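Local atomic coordinates of zebrafish RNase5 (Danio rerio, PDB entry 3LJE), a protein that probably cleaves RNA as a fish member of the pancreatic ribonuclease and angiogenin family. Residues Lys2-Asp6 and Asp112-Pro116; Met23-Cys28 and Val82-Lys86; Arg58-Val62 and Lys75-Pro81; Thr104-Val108 and His118-Gly122. All blocks are in the same frame, centred on the assembly; numbering follows the deposited sequence.

Interaction 1: residues Lys2-Asp6 and Asp112-Pro116; sequences KVPPD and DKGWP
Trp115 lays its indole against Val3 and Pro4 of the N-terminal arm. Its CB carries CG anti to the carbonyl carbon (chi1 -57°), which turns the ring toward residues 2-6. Trp115 CG is 4.1 Å from Val3 CG1. Further along the pyrrole side, Trp115 CD1 meets the Pro4 ring, 3.7 Å from Pro4 CD. NE1 approaches the same carbon, with 3.3 Å between Trp115 NE1 and Pro4 CD. At the benzene end, Trp115 CZ2 lies 3.8 Å from the backbone oxygen Lys2 O. CH2, at the far end, lies under Val3 CG2. That methyl sits over the face of the six-membered ring, 3.6 Å from its centroid and 4° off the normal, a CH-pi contact. A leucine in place of Trp115 would probably lose this flat face and leave the Val3 methyl and the Pro4 ring with a gap beside them. Lys113 slides past Pro4 and bends at its last torsion to reach two acids. Lys113 NZ donates to Asp6 OD2 at 2.9 Å, and Asp6 OD2 receives it on its syn lone pair. Lys113 NZ also donates to Asp112 OD1 at 2.8 Å, on the syn side but 30° out of the carboxylate plane. This small salt-bridge network lies at the surface, and the lysine probably eases the repulsion between the two acids. Asp112 to Trp115 form a type I' turn, closed by backbone bonds in both directions between its end residues. The turn joins strands 97-112 and 115-119. Helix 8-18 borders the contact: Tyr11 meets Trp115 edge-to-face, Val3 also touches Tyr11, and Arg10 pairs with Asp112 OD2.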
loop_
_atom_site.group_PDB
_atom_site.type_symbol
_atom_site.label_atom_id
_atom_site.label_comp_id
_atom_site.label_asym_id
_atom_site.label_seq_id
_atom_site.Cartn_x
_atom_site.Cartn_y
_atom_site.Cartn_z
ATOM N N LYS A 2 -3.990 -0.217 21.379
ATOM C CA LYS A 2 -3.922 -1.645 20.907
ATOM C C LYS A 2 -4.746 -1.931 19.630
ATOM O O LYS A 2 -5.878 -1.469 19.502
ATOM C CB LYS A 2 -4.417 -2.644 21.993
ATOM C CG LYS A 2 -3.648 -3.978 21.967
ATOM C CD LYS A 2 -4.476 -5.224 21.552
ATOM C CE LYS A 2 -5.341 -5.732 22.714
ATOM N NZ LYS A 2 -6.766 -6.043 22.276
ATOM N N VAL A 3 -4.190 -2.703 18.694
ATOM C CA VAL A 3 -4.947 -3.064 17.502
ATOM C C VAL A 3 -5.594 -4.404 17.879
ATOM O O VAL A 3 -4.935 -5.244 18.474
ATOM C CB VAL A 3 -3.994 -3.259 16.253
ATOM C CG1 VAL A 3 -4.793 -3.741 15.013
ATOM C CG2 VAL A 3 -3.261 -1.967 15.982
ATOM N N PRO A 4 -6.867 -4.620 17.531
ATOM C CA PRO A 4 -7.474 -5.903 17.896
ATOM C C PRO A 4 -6.677 -7.021 17.280
ATOM O O PRO A 4 -6.082 -6.864 16.231
ATOM C CB PRO A 4 -8.900 -5.796 17.339
ATOM C CG PRO A 4 -9.193 -4.270 17.402
ATOM C CD PRO A 4 -7.863 -3.674 16.969
ATOM N N PRO A 5 -6.696 -8.215 17.893
ATOM C CA PRO A 5 -5.892 -9.271 17.283
ATOM C C PRO A 5 -6.456 -9.893 16.060
ATOM O O PRO A 5 -5.733 -10.582 15.338
ATOM C CB PRO A 5 -5.687 -10.266 18.447
ATOM C CG PRO A 5 -6.992 -10.121 19.194
ATOM C CD PRO A 5 -7.141 -8.606 19.256
ATOM N N ASP A 6 -7.737 -9.702 15.766
ATOM C CA ASP A 6 -8.158 -10.317 14.500
ATOM C C ASP A 6 -7.838 -9.352 13.362
ATOM O O ASP A 6 -8.000 -9.682 12.195
ATOM C CB ASP A 6 -9.641 -10.581 14.464
ATOM C CG ASP A 6 -10.428 -9.394 14.882
ATOM O OD1 ASP A 6 -10.058 -8.752 15.885
ATOM O OD2 ASP A 6 -11.425 -9.084 14.192
ATOM N N ASP A 112 -10.969 -2.005 9.025
ATOM C CA ASP A 112 -11.586 -2.956 9.958
ATOM C C ASP A 112 -11.470 -2.428 11.368
ATOM O O ASP A 112 -10.376 -2.271 11.940
ATOM C CB ASP A 112 -10.958 -4.350 9.812
ATOM C CG ASP A 112 -11.805 -5.448 10.533
ATOM O OD1 ASP A 112 -12.692 -5.098 11.358
ATOM O OD2 ASP A 112 -11.556 -6.605 10.238
ATOM N N LYS A 113 -12.638 -2.091 11.928
ATOM C CA LYS A 113 -12.682 -1.529 13.281
ATOM C C LYS A 113 -11.777 -0.292 13.449
ATOM O O LYS A 113 -11.193 -0.126 14.514
ATOM C CB LYS A 113 -12.280 -2.589 14.327
ATOM C CG LYS A 113 -13.272 -3.850 14.458
ATOM C CD LYS A 113 -12.656 -4.978 15.334
ATOM C CE LYS A 113 -13.226 -6.381 15.057
ATOM N NZ LYS A 113 -13.135 -6.809 13.549
ATOM N N GLY A 114 -11.721 0.568 12.419
ATOM C CA GLY A 114 -10.957 1.795 12.444
ATOM C C GLY A 114 -9.490 1.634 11.949
ATOM O O GLY A 114 -8.714 2.632 11.965
ATOM N N TRP A 115 -9.076 0.417 11.583
ATOM C CA TRP A 115 -7.631 0.250 11.128
ATOM C C TRP A 115 -7.563 -0.089 9.670
ATOM O O TRP A 115 -8.381 -0.891 9.162
ATOM C CB TRP A 115 -6.960 -0.909 11.868
ATOM C CG TRP A 115 -6.997 -0.731 13.335
ATOM C CD1 TRP A 115 -7.960 -1.206 14.231
ATOM C CD2 TRP A 115 -6.115 0.082 14.082
ATOM N NE1 TRP A 115 -7.700 -0.708 15.494
ATOM C CE2 TRP A 115 -6.577 0.075 15.440
ATOM C CE3 TRP A 115 -4.980 0.820 13.746
ATOM C CZ2 TRP A 115 -5.918 0.793 16.453
ATOM C CZ3 TRP A 115 -4.323 1.535 14.722
ATOM C CH2 TRP A 115 -4.789 1.523 16.073
ATOM N N PRO A 116 -6.545 0.439 8.961
ATOM C CA PRO A 116 -6.480 0.095 7.524
ATOM C C PRO A 116 -5.966 -1.341 7.297
ATOM O O PRO A 116 -4.939 -1.731 7.883
ATOM C CB PRO A 116 -5.497 1.116 6.939
ATOM C CG PRO A 116 -4.526 1.450 8.210
ATOM C CD PRO A 116 -5.541 1.432 9.399
#

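Interaction 2: residues Met23-Cys28 and Val82-Lys86; sequences MSVQKC and VVTCK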
loop_
_atom_site.group_PDB
_atom_site.type_symbol
_atom_site.label_atom_id
_atom_site.label_comp_id
_atom_site.label_asym_id
_atom_site.label_seq_id
_atom_site.Cartn_x
_atom_site.Cartn_y
_atom_site.Cartn_z
ATOM N N MET A 23 9.410 6.806 0.600
ATOM C CA MET A 23 9.528 6.085 -0.690
ATOM C C MET A 23 9.779 7.037 -1.866
ATOM O O MET A 23 9.402 8.266 -1.781
ATOM C CB MET A 23 8.255 5.318 -0.948
ATOM C CG MET A 23 8.284 4.499 -2.137
ATOM S SD MET A 23 9.714 3.224 -2.148
ATOM C CE MET A 23 9.296 2.586 -3.703
ATOM N N SER A 24 10.350 6.528 -2.970
ATOM C CA SER A 24 10.573 7.411 -4.118
ATOM C C SER A 24 10.558 6.530 -5.352
ATOM O O SER A 24 10.725 5.285 -5.225
ATOM C CB SER A 24 11.907 8.175 -4.010
ATOM O OG SER A 24 12.932 7.290 -4.413
ATOM N N VAL A 25 10.411 7.107 -6.562
ATOM C CA VAL A 25 10.353 6.266 -7.749
ATOM C C VAL A 25 11.583 5.388 -8.030
ATOM O O VAL A 25 11.510 4.182 -8.416
ATOM C CB VAL A 25 10.027 7.168 -8.986
ATOM C CG1 VAL A 25 8.621 7.904 -8.690
ATOM C CG2 VAL A 25 11.190 8.232 -9.252
ATOM N N GLN A 26 12.737 5.891 -7.668
ATOM C CA GLN A 26 13.951 5.084 -7.960
ATOM C C GLN A 26 14.124 3.923 -7.028
ATOM O O GLN A 26 14.889 3.023 -7.350
ATOM C CB GLN A 26 15.241 5.873 -7.805
ATOM C CG GLN A 26 15.088 6.993 -6.872
ATOM C CD GLN A 26 14.440 8.118 -7.632
ATOM O OE1 GLN A 26 14.738 8.240 -8.836
ATOM N NE2 GLN A 26 13.593 8.928 -6.998
ATOM N N LYS A 27 13.404 3.895 -5.908
ATOM C CA LYS A 27 13.567 2.808 -4.946
ATOM C C LYS A 27 12.626 1.617 -5.109
ATOM O O LYS A 27 12.618 0.698 -4.247
ATOM C CB LYS A 27 13.349 3.406 -3.497
ATOM C CG LYS A 27 14.364 4.559 -3.088
ATOM C CD LYS A 27 13.889 5.064 -1.607
ATOM C CE LYS A 27 14.339 6.377 -1.373
ATOM N NZ LYS A 27 14.116 6.825 -0.052
ATOM N N CYS A 28 11.740 1.645 -6.141
ATOM C CA CYS A 28 10.830 0.517 -6.285
ATOM C C CYS A 28 11.482 -0.876 -6.178
ATOM O O CYS A 28 10.985 -1.701 -5.448
ATOM C CB CYS A 28 10.042 0.545 -7.645
ATOM S SG CYS A 28 8.732 1.843 -7.612
ATOM N N VAL A 82 1.571 9.516 -3.460
ATOM C CA VAL A 82 1.889 8.097 -3.573
ATOM C C VAL A 82 2.950 7.828 -4.611
ATOM O O VAL A 82 3.139 8.599 -5.546
ATOM C CB VAL A 82 0.656 7.181 -3.979
ATOM C CG1 VAL A 82 -0.556 7.406 -2.909
ATOM C CG2 VAL A 82 0.200 7.476 -5.492
ATOM N N VAL A 83 3.635 6.688 -4.434
ATOM C CA VAL A 83 4.549 6.205 -5.462
ATOM C C VAL A 83 4.047 4.829 -5.839
ATOM O O VAL A 83 3.932 3.938 -4.949
ATOM C CB VAL A 83 6.019 6.073 -4.948
ATOM C CG1 VAL A 83 6.814 5.072 -5.950
ATOM C CG2 VAL A 83 6.607 7.466 -4.815
ATOM N N THR A 84 3.681 4.647 -7.102
ATOM C CA THR A 84 3.242 3.344 -7.599
ATOM C C THR A 84 4.334 2.593 -8.340
ATOM O O THR A 84 4.966 3.160 -9.294
ATOM C CB THR A 84 2.022 3.495 -8.534
ATOM O OG1 THR A 84 0.959 4.084 -7.756
ATOM C CG2 THR A 84 1.578 2.137 -9.039
ATOM N N CYS A 85 4.600 1.321 -7.926
ATOM C CA CYS A 85 5.673 0.531 -8.556
ATOM C C CYS A 85 4.996 -0.470 -9.489
ATOM O O CYS A 85 4.177 -1.188 -9.005
ATOM C CB CYS A 85 6.473 -0.264 -7.471
ATOM S SG CYS A 85 7.344 0.931 -6.396
ATOM N N LYS A 86 5.303 -0.465 -10.792
ATOM C CA LYS A 86 4.670 -1.403 -11.736
ATOM C C LYS A 86 5.732 -2.277 -12.356
ATOM O O LYS A 86 6.737 -1.801 -12.823
ATOM C CB LYS A 86 3.950 -0.685 -12.892
ATOM C CG LYS A 86 3.023 0.358 -12.390
ATOM C CD LYS A 86 2.350 1.207 -13.535
ATOM C CE LYS A 86 2.147 2.660 -12.928
ATOM N NZ LYS A 86 0.658 2.904 -12.706
#
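Met23 opens the contact by crossing Val83 at about a right angle. Its CG is 3.9 Å from Val83 CB. The chain starts with CG anti to the backbone N (chi1 -176°) and bends at chi2, which brings the terminal methyl to the disulfide. There Met23 CE lies 3.7 Å from Cys85 SG. Ser24 turns its side chain away and offers backbone instead: Ser24 CA is 4.0 Å from Val83 CG2, and Ser24 O is 4.0 Å from Val83 CG1. Residues 25-27 form a short 3-10 turn, with Lys27 N bonded to Ser24 O. The turn leads into helix 28-34, and Cys28 stands at its start. Cys28 SG is joined to Cys85 SG at 2.1 Å, with a left-handed chi3 of -79°. The same sulfur, Cys28 SG, also rests 4.1 Å from Val83 CG1. Strand 80-89 carries Val83 and Cys85 on one face, and Phe51 of strand 48-52 packs on both Met23 and Cys85. Half-cystines linking a helix to the central sheet are a feature of pancreatic ribonucleases. No hydrogen bond crosses between the two segments, so a covalent bond within an apolar surround fastens the helix start to the strand.

Interaction 3: residues Arg58-Val62 and Lys75-Pro81; sequences RITTV and KSNQPFP
Arg58 lies flat on Phe80. The guanidinium and the ring are 4.2 Å apart between centres, with planes at 6°. The stack is a cation-pi contact set off-centre, with CZ 32° off the ring normal. Its nearest approach is Arg58 NH2 to Phe80 CE2, at 3.5 Å. The arginine reaches this place by starting anti to its backbone N and then bending at chi3 (72°), which folds the group over the ring. Ile59 and Val62 meet the same ring obliquely, with Ile59 CG1 4.0 Å from Phe80 CE2 and Val62 CG2 4.0 Å from Phe80 CZ. Val62 CG1 reaches the backbone of the other segment, 3.7 Å from Ser76 N. A serine at Phe80 would probably leave the guanidinium without its stacking surface and less restrained from turning, and open a gap beside Val62 and Ile59. Water bridges the rim of the stack: it accepts from Arg58 NH2 at 2.7 Å and donates to Pro79 O. Behind these groups, Ser76 OG donates to Gln78 O at 2.7 Å and accepts from Ile107 N, which probably helps to hold the bend that leads from strand 73-76 to strand 80-89. Gln78 NE2 donates to Asn77 OD1 within the amide plane. Thr61 OG1 donates to Arg58 O in the carbonyl plane, one turn back. Phe80 also packs on Ile107 and Ile52, so its ring lies between the helix and the sheet. The arrangement fits the ribonuclease A fold, in which short helices pack against a strongly curved antiparallel sheet.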
loop_
_atom_site.group_PDB
_atom_site.type_symbol
_atom_site.label_atom_id
_atom_site.label_comp_id
_atom_site.label_asym_id
_atom_site.label_seq_id
_atom_site.Cartn_x
_atom_site.Cartn_y
_atom_site.Cartn_z
ATOM N N ARG A 58 -1.619 9.169 10.019
ATOM C CA ARG A 58 -2.411 10.020 9.157
ATOM C C ARG A 58 -3.228 9.157 8.190
ATOM O O ARG A 58 -4.366 9.462 7.886
ATOM C CB ARG A 58 -1.517 10.976 8.333
ATOM C CG ARG A 58 -2.453 12.138 7.781
ATOM C CD ARG A 58 -1.705 13.402 7.306
ATOM N NE ARG A 58 -1.024 13.074 6.049
ATOM C CZ ARG A 58 -1.575 13.303 4.852
ATOM N NH1 ARG A 58 -2.837 13.849 4.701
ATOM N NH2 ARG A 58 -0.868 13.036 3.775
ATOM N N ILE A 59 -2.612 8.111 7.679
ATOM C CA ILE A 59 -3.336 7.243 6.723
ATOM C C ILE A 59 -4.516 6.598 7.492
ATOM O O ILE A 59 -5.616 6.453 6.909
ATOM C CB ILE A 59 -2.404 6.150 6.206
ATOM C CG1 ILE A 59 -1.333 6.804 5.295
ATOM C CG2 ILE A 59 -3.146 5.097 5.343
ATOM C CD1 ILE A 59 -0.178 5.807 4.993
ATOM N N THR A 60 -4.292 6.243 8.747
ATOM C CA THR A 60 -5.373 5.590 9.532
ATOM C C THR A 60 -6.619 6.504 9.673
ATOM O O THR A 60 -7.753 6.007 9.827
ATOM C CB THR A 60 -4.758 5.099 10.877
ATOM O OG1 THR A 60 -3.801 4.087 10.546
ATOM C CG2 THR A 60 -5.839 4.485 11.864
ATOM N N THR A 61 -6.424 7.833 9.644
ATOM C CA THR A 61 -7.589 8.761 9.705
ATOM C C THR A 61 -8.561 8.533 8.537
ATOM O O THR A 61 -9.718 8.908 8.649
ATOM C CB THR A 61 -7.175 10.312 9.670
ATOM O OG1 THR A 61 -6.568 10.644 8.411
ATOM C CG2 THR A 61 -6.217 10.610 10.873
ATOM N N VAL A 62 -8.082 7.946 7.435
ATOM C CA VAL A 62 -9.032 7.623 6.346
ATOM C C VAL A 62 -10.082 6.592 6.849
ATOM O O VAL A 62 -11.259 6.577 6.373
ATOM C CB VAL A 62 -8.297 7.056 5.120
ATOM C CG1 VAL A 62 -9.301 6.698 3.950
ATOM C CG2 VAL A 62 -7.394 8.200 4.590
ATOM N N LYS A 75 -12.732 6.338 1.279
ATOM C CA LYS A 75 -11.897 7.125 0.369
ATOM C C LYS A 75 -11.412 8.387 1.161
ATOM O O LYS A 75 -12.163 8.980 1.926
ATOM C CB LYS A 75 -12.734 7.562 -0.840
ATOM C CG LYS A 75 -12.001 8.343 -1.903
ATOM C CD LYS A 75 -12.867 8.346 -3.203
ATOM C CE LYS A 75 -12.069 8.880 -4.363
ATOM N NZ LYS A 75 -12.892 8.995 -5.608
ATOM N N SER A 76 -10.147 8.765 0.965
ATOM C CA SER A 76 -9.642 9.949 1.633
ATOM C C SER A 76 -10.485 11.170 1.137
ATOM O O SER A 76 -10.994 11.136 0.006
ATOM C CB SER A 76 -8.141 10.168 1.265
ATOM O OG SER A 76 -7.906 10.255 -0.122
ATOM N N ASN A 77 -10.502 12.223 1.966
ATOM C CA ASN A 77 -11.273 13.454 1.623
ATOM C C ASN A 77 -10.316 14.441 0.873
ATOM O O ASN A 77 -10.723 15.559 0.465
ATOM C CB ASN A 77 -11.855 14.069 2.883
ATOM C CG ASN A 77 -10.792 14.555 3.905
ATOM O OD1 ASN A 77 -9.589 14.706 3.585
ATOM N ND2 ASN A 77 -11.234 14.807 5.096
ATOM N N GLN A 78 -9.103 13.985 0.575
ATOM C CA GLN A 78 -8.097 14.846 -0.132
ATOM C C GLN A 78 -7.028 13.920 -0.767
ATOM O O GLN A 78 -6.860 12.753 -0.299
ATOM C CB GLN A 78 -7.321 15.750 0.890
ATOM C CG GLN A 78 -6.663 14.962 2.053
ATOM C CD GLN A 78 -6.267 15.872 3.198
ATOM O OE1 GLN A 78 -5.156 16.424 3.174
ATOM N NE2 GLN A 78 -7.155 16.062 4.188
ATOM N N PRO A 79 -6.347 14.371 -1.807
ATOM C CA PRO A 79 -5.298 13.533 -2.445
ATOM C C PRO A 79 -4.198 13.182 -1.419
ATOM O O PRO A 79 -4.009 13.891 -0.395
ATOM C CB PRO A 79 -4.680 14.471 -3.538
ATOM C CG PRO A 79 -5.817 15.496 -3.847
ATOM C CD PRO A 79 -6.454 15.720 -2.474
ATOM N N PHE A 80 -3.576 12.047 -1.646
ATOM C CA PHE A 80 -2.400 11.697 -0.816
ATOM C C PHE A 80 -1.324 11.532 -1.807
ATOM O O PHE A 80 -1.540 11.169 -2.973
ATOM C CB PHE A 80 -2.535 10.302 -0.064
ATOM C CG PHE A 80 -3.107 10.418 1.290
ATOM C CD1 PHE A 80 -4.457 10.873 1.517
ATOM C CD2 PHE A 80 -2.346 10.067 2.418
ATOM C CE1 PHE A 80 -4.957 10.918 2.778
ATOM C CE2 PHE A 80 -2.884 10.131 3.654
ATOM C CZ PHE A 80 -4.195 10.545 3.869
ATOM N N PRO A 81 -0.068 11.790 -1.365
ATOM C CA PRO A 81 1.072 11.537 -2.225
ATOM C C PRO A 81 1.359 10.060 -2.291
ATOM O O PRO A 81 1.440 9.393 -1.259
ATOM C CB PRO A 81 2.226 12.279 -1.566
ATOM C CG PRO A 81 1.900 12.234 -0.101
ATOM C CD PRO A 81 0.443 11.870 0.015
HETATM O O HOH W 1 -2.539 13.988 1.852
#

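Interaction 4: residues Thr104-Val108 and His118-Gly122; sequences TRYIV and HYDEG. With SO4 (sulfate ion), chain C.
Ile107 and Tyr119 meet at about a right angle, the isoleucine methyl coming to the edge of the ring. Ile107 CG2 is 3.9 Å from Tyr119 CE1. The tyrosine goes anti to its backbone N (chi1 -180°), which carries the ring back toward residues 104-108. Arg105 approaches the phenol end from the opposite direction, its guanidinium plane 83° from the ring. The modelled spacing at its tip is too short to be trusted, so the exact contact is doubtful. At the backbone of the same tyrosine a sulfate is held by Tyr119 N, which donates to SO4 O2 at 3.0 Å. His118 ND1 lies 3.2 Å from SO4 O2. His18 NE2 and Lys46 NZ are also hydrogen-bonded to the anion. Two histidines and a lysine round an oxyanion are consistent with the phosphate site of pancreatic ribonucleases, which the sulfate probably marks. Val108 and Asp120 run side by side and point the same way, with 4.0 Å between Val108 CB and Asp120 CB. Beside them Asp120 N donates to Val108 O at 2.9 Å, nearly straight at 165°. This bond belongs to the antiparallel hairpin of strands 97-112 and 115-119. A water extends the pairing: Val108 N donates to it, and it donates to Asp120 O. Asp120 OD1 then accepts from Gly122 N at 2.9 Å, met from above the carboxylate plane, which makes an Asx turn.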
loop_
_atom_site.group_PDB
_atom_site.type_symbol
_atom_site.label_atom_id
_atom_site.label_comp_id
_atom_site.label_asym_id
_atom_site.label_seq_id
_atom_site.Cartn_x
_atom_site.Cartn_y
_atom_site.Cartn_z
ATOM N N THR A 104 -0.484 11.949 -7.330
ATOM C CA THR A 104 -1.270 12.242 -6.179
ATOM C C THR A 104 -2.703 11.770 -6.520
ATOM O O THR A 104 -3.175 11.963 -7.621
ATOM C CB THR A 104 -1.213 13.771 -5.821
ATOM O OG1 THR A 104 -1.903 14.551 -6.814
ATOM C CG2 THR A 104 0.256 14.279 -5.821
ATOM N N ARG A 105 -3.356 11.190 -5.563
ATOM C CA ARG A 105 -4.658 10.689 -5.792
ATOM C C ARG A 105 -5.400 10.457 -4.522
ATOM O O ARG A 105 -4.841 10.349 -3.444
ATOM C CB ARG A 105 -4.530 9.364 -6.571
ATOM C CG ARG A 105 -3.751 8.302 -5.885
ATOM C CD ARG A 105 -3.643 6.992 -6.775
ATOM N NE ARG A 105 -5.008 6.424 -6.952
ATOM C CZ ARG A 105 -5.504 5.302 -6.387
ATOM N NH1 ARG A 105 -4.735 4.556 -5.592
ATOM N NH2 ARG A 105 -6.769 4.903 -6.640
ATOM N N TYR A 106 -6.738 10.372 -4.651
ATOM C CA TYR A 106 -7.577 10.046 -3.537
ATOM C C TYR A 106 -7.358 8.530 -3.302
ATOM O O TYR A 106 -7.617 7.739 -4.227
ATOM C CB TYR A 106 -9.086 10.326 -3.893
ATOM C CG TYR A 106 -9.310 11.841 -3.905
ATOM C CD1 TYR A 106 -9.652 12.496 -2.794
ATOM C CD2 TYR A 106 -9.081 12.584 -5.100
ATOM C CE1 TYR A 106 -9.790 13.901 -2.764
ATOM C CE2 TYR A 106 -9.220 14.013 -5.116
ATOM C CZ TYR A 106 -9.585 14.641 -3.936
ATOM O OH TYR A 106 -9.832 15.994 -3.937
ATOM N N ILE A 107 -6.972 8.125 -2.109
ATOM C CA ILE A 107 -6.687 6.746 -1.871
ATOM C C ILE A 107 -7.959 6.101 -1.286
ATOM O O ILE A 107 -8.683 6.740 -0.524
ATOM C CB ILE A 107 -5.492 6.567 -0.925
ATOM C CG1 ILE A 107 -5.710 7.331 0.425
ATOM C CG2 ILE A 107 -4.204 7.063 -1.655
ATOM C CD1 ILE A 107 -4.676 7.028 1.520
ATOM N N VAL A 108 -8.119 4.819 -1.621
ATOM C CA VAL A 108 -9.282 4.043 -1.186
ATOM C C VAL A 108 -8.738 2.847 -0.406
ATOM O O VAL A 108 -7.955 2.079 -0.959
ATOM C CB VAL A 108 -10.036 3.571 -2.417
ATOM C CG1 VAL A 108 -11.260 2.704 -1.913
ATOM C CG2 VAL A 108 -10.533 4.852 -3.214
ATOM N N HIS A 118 -6.338 -2.808 3.827
ATOM C CA HIS A 118 -6.210 -3.117 2.428
ATOM C C HIS A 118 -6.084 -1.803 1.658
ATOM O O HIS A 118 -6.673 -0.804 2.056
ATOM C CB HIS A 118 -7.517 -3.891 1.997
ATOM C CG HIS A 118 -7.684 -4.047 0.529
ATOM N ND1 HIS A 118 -6.980 -4.985 -0.208
ATOM C CD2 HIS A 118 -8.468 -3.364 -0.364
ATOM C CE1 HIS A 118 -7.315 -4.881 -1.489
ATOM N NE2 HIS A 118 -8.213 -3.910 -1.612
ATOM N N TYR A 119 -5.324 -1.845 0.590
ATOM C CA TYR A 119 -5.156 -0.715 -0.317
ATOM C C TYR A 119 -5.785 -1.070 -1.634
ATOM O O TYR A 119 -5.460 -2.105 -2.240
ATOM C CB TYR A 119 -3.673 -0.383 -0.547
ATOM C CG TYR A 119 -3.540 0.824 -1.517
ATOM C CD1 TYR A 119 -3.710 2.133 -1.031
ATOM C CD2 TYR A 119 -3.284 0.661 -2.867
ATOM C CE1 TYR A 119 -3.638 3.245 -1.870
ATOM C CE2 TYR A 119 -3.163 1.794 -3.711
ATOM C CZ TYR A 119 -3.363 3.065 -3.168
ATOM O OH TYR A 119 -3.268 4.166 -3.981
ATOM N N ASP A 120 -6.678 -0.261 -2.165
ATOM C CA ASP A 120 -7.265 -0.572 -3.472
ATOM C C ASP A 120 -6.412 0.045 -4.581
ATOM O O ASP A 120 -6.366 1.259 -4.705
ATOM C CB ASP A 120 -8.693 -0.033 -3.542
ATOM C CG ASP A 120 -9.443 -0.364 -4.821
ATOM O OD1 ASP A 120 -8.821 -0.912 -5.758
ATOM O OD2 ASP A 120 -10.669 -0.077 -4.892
ATOM N N GLU A 121 -5.745 -0.796 -5.393
ATOM C CA GLU A 121 -4.876 -0.267 -6.479
ATOM C C GLU A 121 -5.687 0.326 -7.635
ATOM O O GLU A 121 -5.158 1.111 -8.427
ATOM C CB GLU A 121 -3.950 -1.344 -7.070
ATOM C CG GLU A 121 -2.921 -1.902 -6.094
ATOM C CD GLU A 121 -1.792 -0.936 -5.739
ATOM O OE1 GLU A 121 -1.670 0.113 -6.401
ATOM O OE2 GLU A 121 -1.039 -1.235 -4.779
ATOM N N GLY A 122 -6.953 -0.032 -7.759
ATOM C CA GLY A 122 -7.753 0.561 -8.834
ATOM C C GLY A 122 -8.023 -0.513 -9.896
ATOM O O GLY A 122 -7.260 -1.552 -9.912
HETATM S S SO4 C . -3.424 -5.261 -0.993
HETATM O O1 SO4 C . -3.856 -4.618 -2.388
HETATM O O2 SO4 C . -3.819 -4.422 0.261
HETATM O O3 SO4 C . -4.045 -6.647 -0.887
HETATM O O4 SO4 C . -1.856 -5.437 -1.130
HETATM O O HOH W 2 -6.589 3.814 -3.861
#

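From the N terminus, residues 2-6 pair with 112-116, so interaction 1 closes a loop over most of the chain and ties the arm before helix 8-18 to the last hairpin. Interaction 2 is nested inside it and joins the start of helix 28-34 to strand 80-89. Interaction 3 is nested inside interaction 2. It binds helix 56-60 to the bend between strands 73-76 and 80-89. Interaction 4 joins strands 97-112 and 115-119 of the last hairpin. It opens after interactions 2 and 3 have closed, and it crosses interaction 1. All four reach one curved antiparallel sheet. Interactions 3 and 4 touch directly, where strand 97-112 lies against strands 73-76 and 80-89.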